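Local coordinates for protein extracellular invertase (Aspergillus kawachii, PDB 5XH8) that probably hydrolyses the beta-fructofuranosidic bond of sucrose and, with high transfructosylation activity, passes fructosyl groups to sugar acceptors to build fructooligosaccharides such as 1-kestose, at residues Tyr115-Tyr120 against Ser133-Leu138; Phe316-Ala321 against Val346-Asp351; Lys423-Ser428 against Gly595-Trp600; Ala460-Pro465 against Ser475-Leu480. One frame throughout, in Å; residues are numbered along the deposited sequence.

Contact 1: Tyr115-Tyr120 against Ser133-Leu138; sequences YTSVSY and SETQSL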
# COMPACT_ATOMS: atom_id res chain seq x y z
N TYR A 115 10.55 -5.29 7.26
CA TYR A 115 10.86 -6.20 6.15
C TYR A 115 10.09 -5.87 4.89
O TYR A 115 9.05 -5.17 4.93
CB TYR A 115 10.57 -7.64 6.57
CG TYR A 115 9.09 -8.03 6.62
CD1 TYR A 115 8.30 -7.71 7.72
CD2 TYR A 115 8.49 -8.72 5.57
CE1 TYR A 115 6.96 -8.05 7.77
CE2 TYR A 115 7.14 -9.05 5.61
CZ TYR A 115 6.38 -8.72 6.71
OH TYR A 115 5.06 -9.08 6.75
N THR A 116 10.59 -6.39 3.78
CA THR A 116 9.92 -6.17 2.50
C THR A 116 8.81 -7.19 2.31
O THR A 116 9.07 -8.40 2.16
CB THR A 116 10.88 -6.18 1.31
OG1 THR A 116 11.84 -5.12 1.46
CG2 THR A 116 10.09 -5.93 0.01
N SER A 117 7.59 -6.68 2.31
CA SER A 117 6.36 -7.42 2.08
C SER A 117 6.02 -7.35 0.58
O SER A 117 5.91 -6.26 0.03
CB SER A 117 5.25 -6.85 2.96
OG SER A 117 5.26 -5.43 3.01
N VAL A 118 5.91 -8.51 -0.08
CA VAL A 118 5.75 -8.61 -1.53
C VAL A 118 4.31 -9.01 -1.94
O VAL A 118 3.75 -10.01 -1.45
CB VAL A 118 6.78 -9.57 -2.13
CG1 VAL A 118 6.59 -9.76 -3.63
CG2 VAL A 118 8.20 -9.08 -1.83
N SER A 119 3.73 -8.20 -2.82
CA SER A 119 2.36 -8.39 -3.32
C SER A 119 2.24 -8.74 -4.81
O SER A 119 1.16 -9.15 -5.26
CB SER A 119 1.54 -7.15 -3.03
OG SER A 119 1.49 -6.89 -1.65
N TYR A 120 3.31 -8.57 -5.58
CA TYR A 120 3.31 -8.80 -7.04
C TYR A 120 4.68 -9.29 -7.49
O TYR A 120 5.70 -8.77 -7.05
CB TYR A 120 2.99 -7.53 -7.85
CG TYR A 120 1.61 -7.03 -7.57
CD1 TYR A 120 0.49 -7.57 -8.22
CD2 TYR A 120 1.39 -6.05 -6.60
CE1 TYR A 120 -0.79 -7.15 -7.91
CE2 TYR A 120 0.10 -5.63 -6.27
CZ TYR A 120 -0.98 -6.18 -6.92
OH TYR A 120 -2.24 -5.75 -6.59
N SER A 133 4.69 -3.54 -5.85
CA SER A 133 5.19 -4.91 -5.69
C SER A 133 5.97 -5.13 -4.35
O SER A 133 5.87 -6.20 -3.74
CB SER A 133 5.96 -5.39 -6.94
OG SER A 133 7.02 -4.55 -7.23
N GLU A 134 6.66 -4.09 -3.87
CA GLU A 134 7.45 -4.14 -2.66
C GLU A 134 7.07 -2.99 -1.70
O GLU A 134 7.19 -1.80 -2.04
CB GLU A 134 8.94 -4.08 -3.00
CG GLU A 134 9.42 -5.19 -3.93
CD GLU A 134 10.81 -4.93 -4.48
OE1 GLU A 134 11.02 -3.79 -4.98
OE2 GLU A 134 11.67 -5.84 -4.39
N THR A 135 6.58 -3.36 -0.52
CA THR A 135 6.29 -2.42 0.55
C THR A 135 7.13 -2.83 1.75
O THR A 135 7.73 -3.92 1.77
CB THR A 135 4.81 -2.39 0.90
OG1 THR A 135 4.37 -3.69 1.31
CG2 THR A 135 3.96 -1.98 -0.30
N GLN A 136 7.22 -1.96 2.74
CA GLN A 136 7.96 -2.29 3.96
C GLN A 136 6.97 -2.32 5.13
O GLN A 136 6.25 -1.32 5.36
CB GLN A 136 9.13 -1.33 4.22
CG GLN A 136 9.79 -0.77 2.96
CD GLN A 136 10.34 -1.84 2.05
OE1 GLN A 136 10.84 -2.88 2.50
NE2 GLN A 136 10.28 -1.59 0.74
N SER A 137 6.94 -3.45 5.84
CA SER A 137 5.97 -3.74 6.89
C SER A 137 6.66 -4.07 8.18
O SER A 137 7.86 -4.41 8.19
CB SER A 137 5.05 -4.89 6.46
OG SER A 137 4.22 -4.49 5.38
N LEU A 138 5.90 -4.01 9.27
CA LEU A 138 6.39 -4.31 10.62
C LEU A 138 5.82 -5.60 11.18
O LEU A 138 4.64 -5.93 10.96
CB LEU A 138 6.05 -3.19 11.61
CG LEU A 138 6.73 -1.83 11.40
CD1 LEU A 138 6.18 -0.87 12.46
CD2 LEU A 138 8.24 -1.91 11.49
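Ser-117 OG is gripped by two hydroxyls of the facing strand: it lies 2.6 Å from Thr-135 OG1 and 2.8 Å from Ser-137 OG. Either member of each pair could donate. Its chi1 of 41° sets OG between the backbone N and carbonyl carbon of Ser-117, on the sheet face that Thr-135 and Ser-137 share. On the other face Thr-116 OG1 donates to Gln-136 OE1 (2.7 Å), meeting a lone pair in the carbonyl plane. Gln-136 reaches it because its chain bends at chi2 (-59°), which lays the amide alongside Thr-116; Asp-171 N and Phe-169 O hold the two groups from the next sheet. The backbones pair antiparallel: Ser-137 N to Tyr-115 O is 2.9 Å, and Thr-135 N to Ser-117 O is 3.0 Å and almost straight at 176°. Beyond the regular pairing, Ser-119 N still reaches Ser-133 O at 3.1 Å, and Ser-133 CB sits 3.4 Å from Tyr-120 O. The Tyr-120 hydroxyl bonds to Asn-92 of the second subunit, which places this end at the dimer interface. Strands 112-118 and 134-140 are the central pair of a four-stranded antiparallel sheet, the form of a blade in the GH32 beta-propeller.

Contact 2: Phe316-Ala321 against Val346-Asp351; sequences FSSYAA and VWLSGD. With NA (sodium ion), chain B.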
# COMPACT_ATOMS: atom_id res chain seq x y z
N PHE A 316 32.09 -16.22 -6.79
CA PHE A 316 31.03 -16.02 -7.79
C PHE A 316 29.64 -16.19 -7.12
O PHE A 316 28.76 -15.35 -7.30
CB PHE A 316 31.21 -16.98 -8.98
CG PHE A 316 30.18 -16.82 -10.07
CD1 PHE A 316 28.93 -17.46 -9.97
CD2 PHE A 316 30.46 -16.07 -11.20
CE1 PHE A 316 27.98 -17.34 -10.96
CE2 PHE A 316 29.51 -15.93 -12.21
CZ PHE A 316 28.28 -16.58 -12.09
N SER A 317 29.50 -17.23 -6.29
CA SER A 317 28.25 -17.59 -5.63
C SER A 317 28.04 -16.89 -4.27
O SER A 317 27.03 -17.13 -3.61
CB SER A 317 28.16 -19.12 -5.47
OG SER A 317 28.16 -19.76 -6.75
N SER A 318 28.98 -16.05 -3.88
CA SER A 318 28.93 -15.29 -2.65
C SER A 318 28.17 -14.00 -2.84
O SER A 318 28.45 -13.28 -3.79
CB SER A 318 30.35 -14.93 -2.19
OG SER A 318 31.09 -16.08 -1.92
N TYR A 319 27.22 -13.69 -1.95
CA TYR A 319 26.30 -12.57 -2.14
C TYR A 319 25.49 -12.23 -0.89
O TYR A 319 25.59 -12.93 0.11
CB TYR A 319 25.36 -12.87 -3.32
CG TYR A 319 24.73 -11.66 -3.98
CD1 TYR A 319 25.52 -10.65 -4.55
CD2 TYR A 319 23.34 -11.56 -4.12
CE1 TYR A 319 24.96 -9.57 -5.19
CE2 TYR A 319 22.77 -10.46 -4.72
CZ TYR A 319 23.58 -9.47 -5.27
OH TYR A 319 23.04 -8.35 -5.87
N ALA A 320 24.76 -11.11 -0.94
CA ALA A 320 23.63 -10.85 -0.04
C ALA A 320 24.01 -10.79 1.41
O ALA A 320 23.21 -11.17 2.26
CB ALA A 320 22.54 -11.91 -0.25
N ALA A 321 25.21 -10.30 1.73
CA ALA A 321 25.66 -10.33 3.12
C ALA A 321 24.76 -9.54 4.05
O ALA A 321 24.30 -8.44 3.70
CB ALA A 321 27.10 -9.88 3.24
N VAL A 346 27.97 -13.79 5.03
CA VAL A 346 27.81 -13.82 3.58
C VAL A 346 27.05 -15.08 3.17
O VAL A 346 27.25 -16.13 3.74
CB VAL A 346 29.20 -13.83 2.91
CG1 VAL A 346 29.09 -13.93 1.38
CG2 VAL A 346 29.96 -12.56 3.29
N TRP A 347 26.18 -14.96 2.17
CA TRP A 347 25.46 -16.10 1.61
C TRP A 347 26.31 -16.75 0.53
O TRP A 347 26.87 -16.05 -0.30
CB TRP A 347 24.15 -15.63 0.97
CG TRP A 347 23.26 -16.65 0.31
CD1 TRP A 347 22.92 -17.87 0.79
CD2 TRP A 347 22.56 -16.48 -0.92
NE1 TRP A 347 22.05 -18.48 -0.07
CE2 TRP A 347 21.82 -17.65 -1.14
CE3 TRP A 347 22.49 -15.46 -1.88
CZ2 TRP A 347 21.01 -17.84 -2.26
CZ3 TRP A 347 21.70 -15.64 -3.00
CH2 TRP A 347 20.96 -16.81 -3.18
N LEU A 348 26.35 -18.08 0.53
CA LEU A 348 26.92 -18.85 -0.58
C LEU A 348 25.78 -19.63 -1.21
O LEU A 348 25.37 -20.69 -0.70
CB LEU A 348 28.03 -19.79 -0.09
CG LEU A 348 28.85 -20.52 -1.18
CD1 LEU A 348 29.67 -19.50 -1.95
CD2 LEU A 348 29.76 -21.61 -0.60
N SER A 349 25.25 -19.09 -2.31
CA SER A 349 24.21 -19.75 -3.04
C SER A 349 24.66 -21.13 -3.51
O SER A 349 25.79 -21.28 -4.03
CB SER A 349 23.79 -18.93 -4.27
OG SER A 349 22.97 -19.71 -5.13
N GLY A 350 23.80 -22.12 -3.35
CA GLY A 350 24.14 -23.51 -3.66
C GLY A 350 24.01 -23.89 -5.12
O GLY A 350 24.52 -24.94 -5.52
N ASP A 351 23.32 -23.07 -5.93
CA ASP A 351 22.93 -23.47 -7.27
C ASP A 351 23.09 -22.34 -8.30
O ASP A 351 22.27 -22.20 -9.21
CB ASP A 351 21.47 -24.00 -7.23
CG ASP A 351 20.48 -22.98 -6.73
OD1 ASP A 351 20.86 -21.81 -6.50
OD2 ASP A 351 19.31 -23.35 -6.52
NA NA B . 29.61 -13.04 -5.86
O HOH W 1 26.55 -21.89 -6.49
O HOH W 2 31.30 -11.45 -5.18
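Trp-347 meets Tyr-319 and Ala-320 at two points of its side chain, CB and CE3. Its CB sits 3.2 Å from Tyr-319 O, close to the backbone bond in which Trp-347 N donates to that same oxygen. From there CG stands anti to the backbone N (chi1 179°), and the indole reaches the first strand through CE3, which meets Ala-320 CB at 3.9 Å and Tyr-319 CB at 4.1 Å, both obliquely to the ring. Just past the strand end, Ser-349 CA lies over the outer part of one indole face. At the far end NE1 donates to Ile-39 O, so the ring is tied to strand 37-47, where Asp-41 and Pro-42 also touch it. Tyr-319 and Trp-347 form a hydrogen-bonded antiparallel pair, in which Tyr-319 N returns a bond to Trp-347 O (2.9 Å). Past the regular strands, Ser-349 N reaches Ser-317 O, while a water bridges Ser-317 OG and Ser-349 O, donating to the latter at 2.6 Å. On the other sheet face Leu-348 CD1 packs 3.7 Å from Ser-318 OG, which Asp-313 binds. The turn that leads into strand 318-326 also carries a metal site: Ser-318 O binds the sodium ion at 2.4 Å and Phe-316 O at 2.9 Å, with a water as a further ligand, and Gly-315 and His-287 complete the site. The contact is an antiparallel strand pair of the GH32 beta-propeller, with a sodium site built on backbone carbonyls at the entrance of one strand.

Contact 3: Lys423-Ser428 against Gly595-Trp600; sequences KAALLS and GLYDAW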
# COMPACT_ATOMS: atom_id res chain seq x y z
N LYS A 423 36.68 -19.06 14.92
CA LYS A 423 38.02 -19.46 14.53
C LYS A 423 38.65 -20.43 15.56
O LYS A 423 39.24 -21.46 15.17
CB LYS A 423 38.93 -18.25 14.29
CG LYS A 423 40.30 -18.66 13.78
CD LYS A 423 41.17 -17.46 13.45
CE LYS A 423 42.46 -17.92 12.77
NZ LYS A 423 43.40 -16.78 12.75
N ALA A 424 38.50 -20.11 16.85
CA ALA A 424 39.04 -20.97 17.91
C ALA A 424 38.37 -22.35 17.87
O ALA A 424 39.05 -23.37 18.05
CB ALA A 424 38.87 -20.33 19.28
N ALA A 425 37.05 -22.38 17.62
CA ALA A 425 36.35 -23.65 17.55
C ALA A 425 36.77 -24.47 16.31
O ALA A 425 36.91 -25.69 16.39
CB ALA A 425 34.84 -23.46 17.63
N LEU A 426 37.02 -23.80 15.19
CA LEU A 426 37.55 -24.46 14.00
C LEU A 426 38.91 -25.14 14.25
O LEU A 426 39.21 -26.18 13.65
CB LEU A 426 37.68 -23.48 12.84
CG LEU A 426 36.40 -22.94 12.17
CD1 LEU A 426 36.77 -21.90 11.10
CD2 LEU A 426 35.59 -24.05 11.54
N LEU A 427 39.72 -24.54 15.11
CA LEU A 427 41.06 -25.03 15.41
C LEU A 427 41.10 -25.95 16.62
O LEU A 427 42.17 -26.36 17.04
CB LEU A 427 42.01 -23.86 15.64
CG LEU A 427 42.24 -22.93 14.47
CD1 LEU A 427 43.09 -21.75 14.92
CD2 LEU A 427 42.90 -23.64 13.30
N SER A 428 39.95 -26.31 17.17
CA SER A 428 39.92 -27.15 18.35
C SER A 428 40.16 -28.63 18.03
O SER A 428 40.18 -29.45 18.95
CB SER A 428 38.60 -26.98 19.10
OG SER A 428 37.53 -27.46 18.34
N GLY A 595 39.25 -31.79 11.68
CA GLY A 595 38.02 -32.09 12.41
C GLY A 595 37.02 -30.95 12.53
O GLY A 595 35.81 -31.19 12.55
N LEU A 596 37.52 -29.71 12.63
CA LEU A 596 36.68 -28.52 12.89
C LEU A 596 35.82 -28.77 14.13
O LEU A 596 36.34 -29.26 15.12
CB LEU A 596 35.85 -28.14 11.66
CG LEU A 596 36.61 -28.03 10.34
CD1 LEU A 596 35.66 -27.60 9.23
CD2 LEU A 596 37.80 -27.09 10.42
N TYR A 597 34.53 -28.47 14.09
CA TYR A 597 33.66 -28.76 15.22
C TYR A 597 32.23 -28.80 14.71
O TYR A 597 31.97 -28.42 13.57
CB TYR A 597 33.81 -27.69 16.32
CG TYR A 597 33.23 -26.32 15.90
CD1 TYR A 597 33.92 -25.49 15.01
CD2 TYR A 597 32.01 -25.87 16.39
CE1 TYR A 597 33.40 -24.26 14.61
CE2 TYR A 597 31.47 -24.65 15.99
CZ TYR A 597 32.17 -23.84 15.10
OH TYR A 597 31.65 -22.61 14.72
N ASP A 598 31.31 -29.24 15.57
CA ASP A 598 29.89 -29.30 15.26
C ASP A 598 29.20 -27.98 15.66
O ASP A 598 28.98 -27.69 16.83
CB ASP A 598 29.27 -30.49 16.01
CG ASP A 598 27.82 -30.70 15.69
OD1 ASP A 598 27.24 -30.05 14.78
OD2 ASP A 598 27.23 -31.57 16.38
N ALA A 599 28.84 -27.18 14.65
CA ALA A 599 28.16 -25.91 14.89
C ALA A 599 26.70 -26.09 15.30
O ALA A 599 26.09 -25.11 15.74
CB ALA A 599 28.28 -24.99 13.68
N TRP A 600 26.16 -27.30 15.16
CA TRP A 600 24.79 -27.63 15.48
C TRP A 600 24.71 -28.81 16.46
O TRP A 600 24.13 -29.84 16.12
CB TRP A 600 24.00 -27.93 14.17
CG TRP A 600 23.93 -26.74 13.27
CD1 TRP A 600 24.77 -26.44 12.23
CD2 TRP A 600 23.01 -25.64 13.37
NE1 TRP A 600 24.42 -25.24 11.66
CE2 TRP A 600 23.34 -24.73 12.34
CE3 TRP A 600 21.94 -25.35 14.21
CZ2 TRP A 600 22.64 -23.53 12.14
CZ3 TRP A 600 21.23 -24.16 14.01
CH2 TRP A 600 21.59 -23.26 12.98
O HOH W 3 40.10 -28.76 13.47
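Two torsions bring Tyr-597 and Leu-426 against each other. Tyr-597 chi1 of 69° puts CG between its backbone N and carbonyl carbon, turning the ring to the helix end, and Leu-426 chi1 of -70° sets CG beside its own N, so that a side chain whose first bond points away swings back. The ring receives Ala-425 CB over the centre of one face, 3.4 Å from the centroid and 13° off the normal: a CH-pi contact. Leu-426 CD2 reaches Tyr-597 CE1 at 3.8 Å, and lies side by side with Leu-596, the CD2 atoms 3.9 Å apart. No direct hydrogen bond crosses the contact; instead a water donates to Leu-426 O at 2.7 Å and accepts from Leu-596 N at 2.9 Å. The helix end is closed on its own side by Ser-428 OG, which donates to Ala-425 O (2.7 Å), an oxygen that Ser-428 N also uses. Tyr-597 OH bonds to Ala-74 O, tying the ring to a loop of the N-terminal domain. Helix 420-426 thus packs against the segment following strand 585-594, while Leu-426 and Leu-596 also touch strands 455-463 and 534-547 of the C-terminal domain.

Contact 4: Ala460-Pro465 against Ser475-Leu480; sequences AQLSFP and SGFQIL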
# COMPACT_ATOMS: atom_id res chain seq x y z
N ALA A 460 49.36 -21.07 6.26
CA ALA A 460 50.76 -21.01 5.87
C ALA A 460 51.09 -19.64 5.39
O ALA A 460 50.20 -18.90 4.93
CB ALA A 460 51.04 -22.02 4.76
N GLN A 461 52.38 -19.31 5.45
CA GLN A 461 52.94 -18.08 4.89
C GLN A 461 53.80 -18.39 3.68
O GLN A 461 54.59 -19.33 3.71
CB GLN A 461 53.77 -17.35 5.94
CG GLN A 461 52.97 -16.82 7.11
CD GLN A 461 52.65 -17.90 8.12
OE1 GLN A 461 53.57 -18.54 8.65
NE2 GLN A 461 51.36 -18.13 8.39
N LEU A 462 53.61 -17.62 2.62
CA LEU A 462 54.40 -17.75 1.41
C LEU A 462 55.14 -16.43 1.21
O LEU A 462 54.52 -15.35 1.16
CB LEU A 462 53.51 -18.06 0.19
CG LEU A 462 53.03 -19.50 -0.01
CD1 LEU A 462 52.11 -19.95 1.12
CD2 LEU A 462 52.34 -19.64 -1.36
N SER A 463 56.48 -16.52 1.11
CA SER A 463 57.34 -15.37 0.83
C SER A 463 57.92 -15.50 -0.55
O SER A 463 58.30 -16.60 -0.97
CB SER A 463 58.44 -15.28 1.86
OG SER A 463 57.89 -15.30 3.16
N PHE A 464 57.96 -14.38 -1.26
CA PHE A 464 58.35 -14.34 -2.67
C PHE A 464 59.52 -13.36 -2.85
O PHE A 464 59.55 -12.33 -2.18
CB PHE A 464 57.17 -13.88 -3.54
CG PHE A 464 55.96 -14.78 -3.44
CD1 PHE A 464 55.91 -15.97 -4.16
CD2 PHE A 464 54.89 -14.44 -2.63
CE1 PHE A 464 54.80 -16.80 -4.09
CE2 PHE A 464 53.77 -15.27 -2.55
CZ PHE A 464 53.73 -16.45 -3.28
N PRO A 465 60.46 -13.68 -3.76
CA PRO A 465 61.60 -12.78 -3.99
C PRO A 465 61.18 -11.61 -4.86
O PRO A 465 60.16 -11.71 -5.54
CB PRO A 465 62.58 -13.67 -4.75
CG PRO A 465 61.70 -14.57 -5.56
CD PRO A 465 60.50 -14.84 -4.68
N SER A 475 52.07 -20.08 -7.18
CA SER A 475 52.38 -20.93 -6.03
C SER A 475 51.21 -21.02 -5.04
O SER A 475 50.51 -20.04 -4.79
CB SER A 475 53.65 -20.41 -5.32
OG SER A 475 54.61 -19.91 -6.25
N GLY A 476 51.02 -22.21 -4.47
CA GLY A 476 50.04 -22.41 -3.43
C GLY A 476 49.98 -23.84 -2.97
O GLY A 476 51.02 -24.45 -2.68
N PHE A 477 48.77 -24.39 -2.88
CA PHE A 477 48.58 -25.76 -2.44
C PHE A 477 47.59 -26.49 -3.32
O PHE A 477 46.72 -25.89 -3.94
CB PHE A 477 48.10 -25.82 -1.00
CG PHE A 477 49.02 -25.18 -0.02
CD1 PHE A 477 50.04 -25.91 0.58
CD2 PHE A 477 48.87 -23.83 0.31
CE1 PHE A 477 50.90 -25.30 1.48
CE2 PHE A 477 49.73 -23.22 1.21
CZ PHE A 477 50.75 -23.96 1.80
N GLN A 478 47.76 -27.80 -3.37
CA GLN A 478 46.83 -28.70 -3.99
C GLN A 478 46.15 -29.43 -2.84
O GLN A 478 46.82 -29.95 -1.96
CB GLN A 478 47.57 -29.66 -4.91
CG GLN A 478 46.66 -30.40 -5.85
CD GLN A 478 47.39 -31.41 -6.71
OE1 GLN A 478 47.73 -32.51 -6.27
NE2 GLN A 478 47.61 -31.06 -7.96
N ILE A 479 44.82 -29.43 -2.83
CA ILE A 479 44.06 -30.02 -1.72
C ILE A 479 43.01 -30.97 -2.25
O ILE A 479 42.74 -30.98 -3.45
CB ILE A 479 43.38 -28.94 -0.83
CG1 ILE A 479 42.36 -28.11 -1.65
CG2 ILE A 479 44.44 -28.05 -0.21
CD1 ILE A 479 41.54 -27.15 -0.80
N LEU A 480 42.41 -31.74 -1.35
CA LEU A 480 41.35 -32.67 -1.70
C LEU A 480 41.77 -33.57 -2.91
O LEU A 480 41.03 -33.70 -3.89
CB LEU A 480 40.04 -31.90 -1.98
CG LEU A 480 39.48 -31.07 -0.81
CD1 LEU A 480 38.41 -30.07 -1.28
CD2 LEU A 480 38.95 -31.99 0.28
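Ala-460 CB against Phe-477 CZ, 3.6 Å apart, is the tight part of this contact between two strands that share no hydrogen bond. The axes of strands 460-463 and 475-479 stay 8.9 Å apart at closest approach, too far for neighbours in one sheet, so side chains alone span the gap. Phe-477 projects across it with CG beside its backbone N (chi1 -58°), which carries the CE2-CZ side of the ring to the opposite strand. There Leu-462 CD1 meets CE2 at 4.0 Å, the two side chains running antiparallel alongside one another, and both Ala-460 and Leu-462 approach the ring obliquely. The other branch of Leu-462 meets backbone: CD2 rests 3.9 Å from Ser-475 O and 4.2 Å from Gly-476 CA. Phe-464 takes a smaller share, touching Ser-475 through CE1 alone at the ring edge, 3.8 Å from OG; that hydroxyl has its hydrogen bond with His-579. In contrast to these buried groups, Gln-461, Ser-463 and Gln-478 are partly exposed and make no contact across the gap. Phe-587 meets the Phe-477 ring edge-to-face, and Phe-493 does so with Phe-464. Strand 455-463 lies between 534-547 and 585-594 in one sheet, and strand 474-481 between 574-580 and 487-492 in the other, the two layers of the C-terminal beta-sandwich.

Following the chain from the N terminus, contact 1 closes first, joining neighbouring strands across a short 12-residue connection in the propeller domain. Contact 2 comes next in series and closes a 24-residue loop containing a helix and strand segments; both belong to the propeller, their centres about 23 Å apart. Contact 3 spans the longest separation, 166 intervening residues, and brings helix 420-426, which precedes the strands of the sandwich, to the segment after the last of them. Contact 4 falls within that span and links the two sheets of the sandwich across a short connection. No contacts cross along the chain. Contacts 1 and 4 lie on opposite sides of the chain's centre, about 48 Å between centres.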